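Local coordinates for protein integrase (Enterobacteria phage lambda, PDB 1AE9) that catalyses the site-specific DNA recombination that integrates the phage genome into the host chromosome and, together with excisionase, excises it again, at residues I72-I77 against A139-K144; Q14-S19 against M114-A119. All coordinates share one frame; numbering follows the deposited sequence.

Contact 1: residues I72-I77 against A139-K144; sequences IDALGI and ARLYEK
Ile-72 meets Tyr-142 in a CH-pi contact that illustrates how a branched aliphatic residue can serve two neighbours at once. Its CD1 sits almost centrally over one ring face, 3.5 Å from the centroid of the Tyr-142 ring and 15° from the ring normal. CG1 of Ile-72 follows behind, 3.8 Å from Tyr-142 CZ, with the isoleucine side chain crossing the tyrosine at roughly a right angle. With CG1 beside the backbone N (chi1 -84°) and CD1 turned by chi2, the longer branch reaches the ring, while CG2, anti to that N, serves the leucine.

The remaining contacts are purely aliphatic and centre on Leu-141, whose two methyls divide the work. Leu-141 CD1 packs on Ile-72 CG2 at 3.8 Å and on Leu-75 CD1 at 4.0 Å; the other methyl, Leu-141 CD2, meets Ala-74 CB at 4.0 Å.

Residues 72-77 form the turn of the small hairpin between strands 71-72 and 77-78, where Ile-72 N donates to Ile-77 O at 2.7 Å and Gly-76 with Ile-77 opposite Ile-72 makes a G1 beta bulge; Gly-76 takes positive phi (67°). The turn presents Ile-72, Ala-74 and Leu-75 to helix 133-145 of the catalytic domain, the helix that bears Arg-135, a predicted active-site residue. Val-31 of helix 21-33 packs on both Ile-72 and Leu-141.

The polar ties use partners outside the two segments. Asp-73 N is hydrogen-bonded to Gln-145 OE1, and the Tyr-142 hydroxyl donates to Val-32 O of helix 21-33, which pins the far end of the ring; the methyl over one face and Phe-150, edge-to-face, would limit its rotation. Between the segments, cohesion therefore rests on shape and apolar burial, with the CH-pi contact adding a directional element to otherwise undirected packing.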
loop_
_atom_site.group_PDB
_atom_site.type_symbol
_atom_site.label_atom_id
_atom_site.label_comp_id
_atom_site.label_asym_id
_atom_site.label_seq_id
_atom_site.Cartn_x
_atom_site.Cartn_y
_atom_site.Cartn_z
ATOM N N ILE A 72 3.082 -20.609 -22.908
ATOM C CA ILE A 72 1.626 -20.588 -22.782
ATOM C C ILE A 72 1.206 -20.508 -24.247
ATOM O O ILE A 72 1.209 -19.436 -24.860
ATOM C CB ILE A 72 1.093 -19.369 -21.995
ATOM C CG1 ILE A 72 1.146 -19.668 -20.497
ATOM C CG2 ILE A 72 -0.358 -19.055 -22.402
ATOM C CD1 ILE A 72 0.055 -20.623 -20.018
ATOM N N ASP A 73 0.918 -21.670 -24.817
ATOM C CA ASP A 73 0.537 -21.778 -26.216
ATOM C C ASP A 73 -0.651 -20.937 -26.658
ATOM O O ASP A 73 -0.558 -20.228 -27.660
ATOM C CB ASP A 73 0.316 -23.243 -26.575
ATOM C CG ASP A 73 1.570 -24.076 -26.402
ATOM O OD1 ASP A 73 2.689 -23.533 -26.563
ATOM O OD2 ASP A 73 1.433 -25.276 -26.094
ATOM N N ALA A 74 -1.728 -20.953 -25.882
ATOM C CA ALA A 74 -2.939 -20.206 -26.221
ATOM C C ALA A 74 -2.748 -18.714 -26.505
ATOM O O ALA A 74 -3.504 -18.122 -27.282
ATOM C CB ALA A 74 -3.997 -20.405 -25.139
ATOM N N LEU A 75 -1.730 -18.115 -25.896
ATOM C CA LEU A 75 -1.468 -16.691 -26.070
ATOM C C LEU A 75 -0.119 -16.392 -26.704
ATOM O O LEU A 75 0.224 -15.230 -26.923
ATOM C CB LEU A 75 -1.586 -15.973 -24.724
ATOM C CG LEU A 75 -2.989 -15.958 -24.118
ATOM C CD1 LEU A 75 -2.929 -15.475 -22.682
ATOM C CD2 LEU A 75 -3.898 -15.070 -24.953
ATOM N N GLY A 76 0.634 -17.441 -27.023
ATOM C CA GLY A 76 1.939 -17.257 -27.629
ATOM C C GLY A 76 2.937 -16.612 -26.679
ATOM O O GLY A 76 3.753 -15.787 -27.095
ATOM N N ILE A 77 2.871 -16.986 -25.404
ATOM C CA ILE A 77 3.781 -16.437 -24.404
ATOM C C ILE A 77 4.919 -17.405 -24.127
ATOM O O ILE A 77 4.691 -18.558 -23.764
ATOM C CB ILE A 77 3.059 -16.129 -23.075
ATOM C CG1 ILE A 77 1.997 -15.050 -23.290
ATOM C CG2 ILE A 77 4.067 -15.657 -22.032
ATOM C CD1 ILE A 77 1.064 -14.859 -22.110
ATOM N N ALA A 139 -3.793 -21.027 -14.569
ATOM C CA ALA A 139 -4.209 -22.372 -14.184
ATOM C C ALA A 139 -5.097 -23.043 -15.238
ATOM O O ALA A 139 -4.821 -24.173 -15.632
ATOM C CB ALA A 139 -4.923 -22.338 -12.830
ATOM N N ARG A 140 -6.149 -22.355 -15.694
ATOM C CA ARG A 140 -7.066 -22.909 -16.701
ATOM C C ARG A 140 -6.364 -23.201 -18.024
ATOM O O ARG A 140 -6.615 -24.232 -18.653
ATOM C CB ARG A 140 -8.266 -21.986 -16.933
ATOM C CG ARG A 140 -9.155 -21.799 -15.707
ATOM C CD ARG A 140 -10.449 -21.054 -16.035
ATOM N NE ARG A 140 -10.221 -19.760 -16.683
ATOM C CZ ARG A 140 -10.126 -18.593 -16.044
ATOM N NH1 ARG A 140 -10.238 -18.531 -14.722
ATOM N NH2 ARG A 140 -9.923 -17.481 -16.733
ATOM N N LEU A 141 -5.471 -22.312 -18.442
ATOM C CA LEU A 141 -4.739 -22.519 -19.680
ATOM C C LEU A 141 -3.771 -23.697 -19.564
ATOM O O LEU A 141 -3.643 -24.487 -20.502
ATOM C CB LEU A 141 -3.977 -21.254 -20.086
ATOM C CG LEU A 141 -4.810 -20.019 -20.458
ATOM C CD1 LEU A 141 -3.883 -18.887 -20.904
ATOM C CD2 LEU A 141 -5.790 -20.361 -21.579
ATOM N N TYR A 142 -3.077 -23.801 -18.428
ATOM C CA TYR A 142 -2.123 -24.891 -18.186
ATOM C C TYR A 142 -2.812 -26.235 -17.980
ATOM O O TYR A 142 -2.265 -27.277 -18.337
ATOM C CB TYR A 142 -1.207 -24.574 -16.994
ATOM C CG TYR A 142 0.046 -23.819 -17.391
ATOM C CD1 TYR A 142 0.790 -24.216 -18.501
ATOM C CD2 TYR A 142 0.485 -22.708 -16.666
ATOM C CE1 TYR A 142 1.939 -23.531 -18.882
ATOM C CE2 TYR A 142 1.631 -22.016 -17.044
ATOM C CZ TYR A 142 2.352 -22.436 -18.151
ATOM O OH TYR A 142 3.501 -21.787 -18.526
ATOM N N GLU A 143 -4.009 -26.201 -17.405
ATOM C CA GLU A 143 -4.801 -27.401 -17.175
ATOM C C GLU A 143 -5.148 -28.045 -18.520
ATOM O O GLU A 143 -5.184 -29.267 -18.643
ATOM C CB GLU A 143 -6.078 -27.044 -16.419
ATOM N N LYS A 144 -5.408 -27.213 -19.522
ATOM C CA LYS A 144 -5.748 -27.695 -20.853
ATOM C C LYS A 144 -4.500 -28.113 -21.624
ATOM O O LYS A 144 -4.427 -29.220 -22.152
ATOM C CB LYS A 144 -6.522 -26.619 -21.626
#

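Contact 2: residues Q14-S19 against M114-A119; sequences QAAESS and MRARKA
Ala-15 and Ala-116 show how small side chains let two backbones draw close. The CB of Ala-15 points at the opposing helix and lands on its backbone, 3.3 Å from Ala-116 O, while also meeting Ala-119 CB at 4.0 Å. About one helical turn separates Ala-116 from Ala-119, and both direct their methyls at the 14-19 segment. Ala-116 CB rests against the flank of Ala-16, 4.2 Å from Ala-16 CB and about as far from its CA; the CA atoms of Ala-16 and Ala-116 are 5.1 Å apart, a spacing that methyl-sized residues allow.

This is where the C-terminal part of helix 6-15 and the turn after it lie against helix 106-120, within the tyrosine recombinase catalytic domain and away from its annotated sites. Leu-23 of helix 21-33 packs on both Ala-16 and Ala-116, bringing a third helix to the seam.

A bond from Ser-19 N to Ala-16 O, 2.9 Å, closes the turn that follows the helix. Ser-19 then aims its side chain at helix 106-120: with OG beside its own backbone N (chi1 -59°), that oxygen rests 4.1 Å from Ala-116 CB, a van der Waals approach. Arg-117 points away, and its guanidinium hydrogen-bonds to Pro-129 O and to Ser-58 O of the second subunit.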
loop_
_atom_site.group_PDB
_atom_site.type_symbol
_atom_site.label_atom_id
_atom_site.label_comp_id
_atom_site.label_asym_id
_atom_site.label_seq_id
_atom_site.Cartn_x
_atom_site.Cartn_y
_atom_site.Cartn_z
ATOM N N GLN A 14 -3.680 -5.067 -25.469
ATOM C CA GLN A 14 -3.703 -4.054 -26.529
ATOM C C GLN A 14 -3.842 -2.679 -25.887
ATOM O O GLN A 14 -3.117 -1.738 -26.229
ATOM C CB GLN A 14 -4.896 -4.300 -27.474
ATOM C CG GLN A 14 -5.030 -3.323 -28.652
ATOM C CD GLN A 14 -5.530 -1.930 -28.254
ATOM O OE1 GLN A 14 -6.564 -1.796 -27.603
ATOM N NE2 GLN A 14 -4.795 -0.892 -28.646
ATOM N N ALA A 15 -4.799 -2.573 -24.966
ATOM C CA ALA A 15 -5.088 -1.325 -24.266
ATOM C C ALA A 15 -3.895 -0.812 -23.465
ATOM O O ALA A 15 -3.800 0.383 -23.195
ATOM C CB ALA A 15 -6.301 -1.504 -23.364
ATOM N N ALA A 16 -2.984 -1.715 -23.103
ATOM C CA ALA A 16 -1.776 -1.371 -22.342
ATOM C C ALA A 16 -0.730 -0.664 -23.220
ATOM O O ALA A 16 0.397 -0.400 -22.784
ATOM C CB ALA A 16 -1.180 -2.631 -21.706
ATOM N N GLU A 17 -1.104 -0.373 -24.462
ATOM C CA GLU A 17 -0.220 0.311 -25.388
ATOM C C GLU A 17 0.278 1.637 -24.787
ATOM O O GLU A 17 1.419 2.032 -25.021
ATOM C CB GLU A 17 -0.949 0.558 -26.714
ATOM C CG GLU A 17 -0.129 1.281 -27.780
ATOM C CD GLU A 17 1.016 0.452 -28.358
ATOM O OE1 GLU A 17 1.111 -0.761 -28.078
ATOM O OE2 GLU A 17 1.824 1.014 -29.120
ATOM N N SER A 18 -0.563 2.310 -24.003
ATOM C CA SER A 18 -0.162 3.572 -23.397
ATOM C C SER A 18 0.224 3.458 -21.924
ATOM O O SER A 18 0.283 4.459 -21.211
ATOM C CB SER A 18 -1.251 4.629 -23.590
ATOM O OG SER A 18 -2.507 4.159 -23.144
ATOM N N SER A 19 0.480 2.239 -21.471
ATOM C CA SER A 19 0.876 1.985 -20.089
ATOM C C SER A 19 2.399 1.885 -20.009
ATOM O O SER A 19 3.077 1.810 -21.040
ATOM C CB SER A 19 0.277 0.663 -19.619
ATOM O OG SER A 19 -1.133 0.688 -19.699
ATOM N N MET A 114 -5.545 -2.304 -13.770
ATOM C CA MET A 114 -6.919 -1.833 -13.672
ATOM C C MET A 114 -7.190 -0.710 -14.683
ATOM O O MET A 114 -8.258 -0.673 -15.315
ATOM C CB MET A 114 -7.216 -1.392 -12.231
ATOM C CG MET A 114 -8.537 -0.665 -12.020
ATOM S SD MET A 114 -8.432 1.091 -12.440
ATOM C CE MET A 114 -7.328 1.700 -11.097
ATOM N N ARG A 115 -6.216 0.185 -14.863
ATOM C CA ARG A 115 -6.370 1.285 -15.811
ATOM C C ARG A 115 -6.407 0.787 -17.255
ATOM O O ARG A 115 -7.208 1.275 -18.058
ATOM C CB ARG A 115 -5.264 2.316 -15.624
ATOM C CG ARG A 115 -5.344 3.011 -14.294
ATOM C CD ARG A 115 -4.117 3.853 -14.023
ATOM N NE ARG A 115 -4.158 4.411 -12.675
ATOM C CZ ARG A 115 -3.156 5.063 -12.104
ATOM N NH1 ARG A 115 -2.018 5.245 -12.768
ATOM N NH2 ARG A 115 -3.287 5.524 -10.865
ATOM N N ALA A 116 -5.545 -0.171 -17.592
ATOM C CA ALA A 116 -5.527 -0.738 -18.941
ATOM C C ALA A 116 -6.861 -1.465 -19.178
ATOM O O ALA A 116 -7.429 -1.411 -20.267
ATOM C CB ALA A 116 -4.356 -1.711 -19.100
ATOM N N ARG A 117 -7.364 -2.132 -18.145
ATOM C CA ARG A 117 -8.631 -2.850 -18.235
ATOM C C ARG A 117 -9.748 -1.886 -18.619
ATOM O O ARG A 117 -10.554 -2.183 -19.505
ATOM C CB ARG A 117 -8.955 -3.515 -16.900
ATOM C CG ARG A 117 -10.150 -4.441 -16.933
ATOM C CD ARG A 117 -10.536 -4.834 -15.524
ATOM N NE ARG A 117 -11.086 -3.699 -14.778
ATOM C CZ ARG A 117 -10.920 -3.497 -13.473
ATOM N NH1 ARG A 117 -10.200 -4.346 -12.752
ATOM N NH2 ARG A 117 -11.546 -2.488 -12.872
ATOM N N LYS A 118 -9.809 -0.739 -17.945
ATOM C CA LYS A 118 -10.827 0.261 -18.256
ATOM C C LYS A 118 -10.656 0.767 -19.684
ATOM O O LYS A 118 -11.629 0.897 -20.422
ATOM C CB LYS A 118 -10.747 1.445 -17.288
ATOM C CG LYS A 118 -11.218 1.141 -15.892
ATOM C CD LYS A 118 -11.094 2.368 -15.012
ATOM C CE LYS A 118 -11.523 2.053 -13.606
ATOM N NZ LYS A 118 -11.424 3.261 -12.757
ATOM N N ALA A 119 -9.412 1.023 -20.078
ATOM C CA ALA A 119 -9.109 1.516 -21.418
ATOM C C ALA A 119 -9.585 0.587 -22.532
ATOM O O ALA A 119 -9.922 1.061 -23.614
ATOM C CB ALA A 119 -7.609 1.786 -21.562
#

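How the contacts relate
Along the chain the segments alternate: 14-19, 72-77, 114-119, then 139-144, so the two contacts cross along the chain. Their centres lie 22 Å apart and their nearest atoms about 10 Å apart, without touching. Helices 106-120 and 133-145, which follow each other in the chain, each supply one side of a contact. Helix 21-33 packs on both contacts, and helix 6-15 ends in contact 2 while its earlier residues reach Leu-75 of contact 1. The catalytic domain is thus tied together by segments remote in sequence. Gln-14 of the 14-19 segment makes a weak hydrogen bond to Ala-74 O of the third subunit, so contact 2 meets the contact 1 turn of another copy.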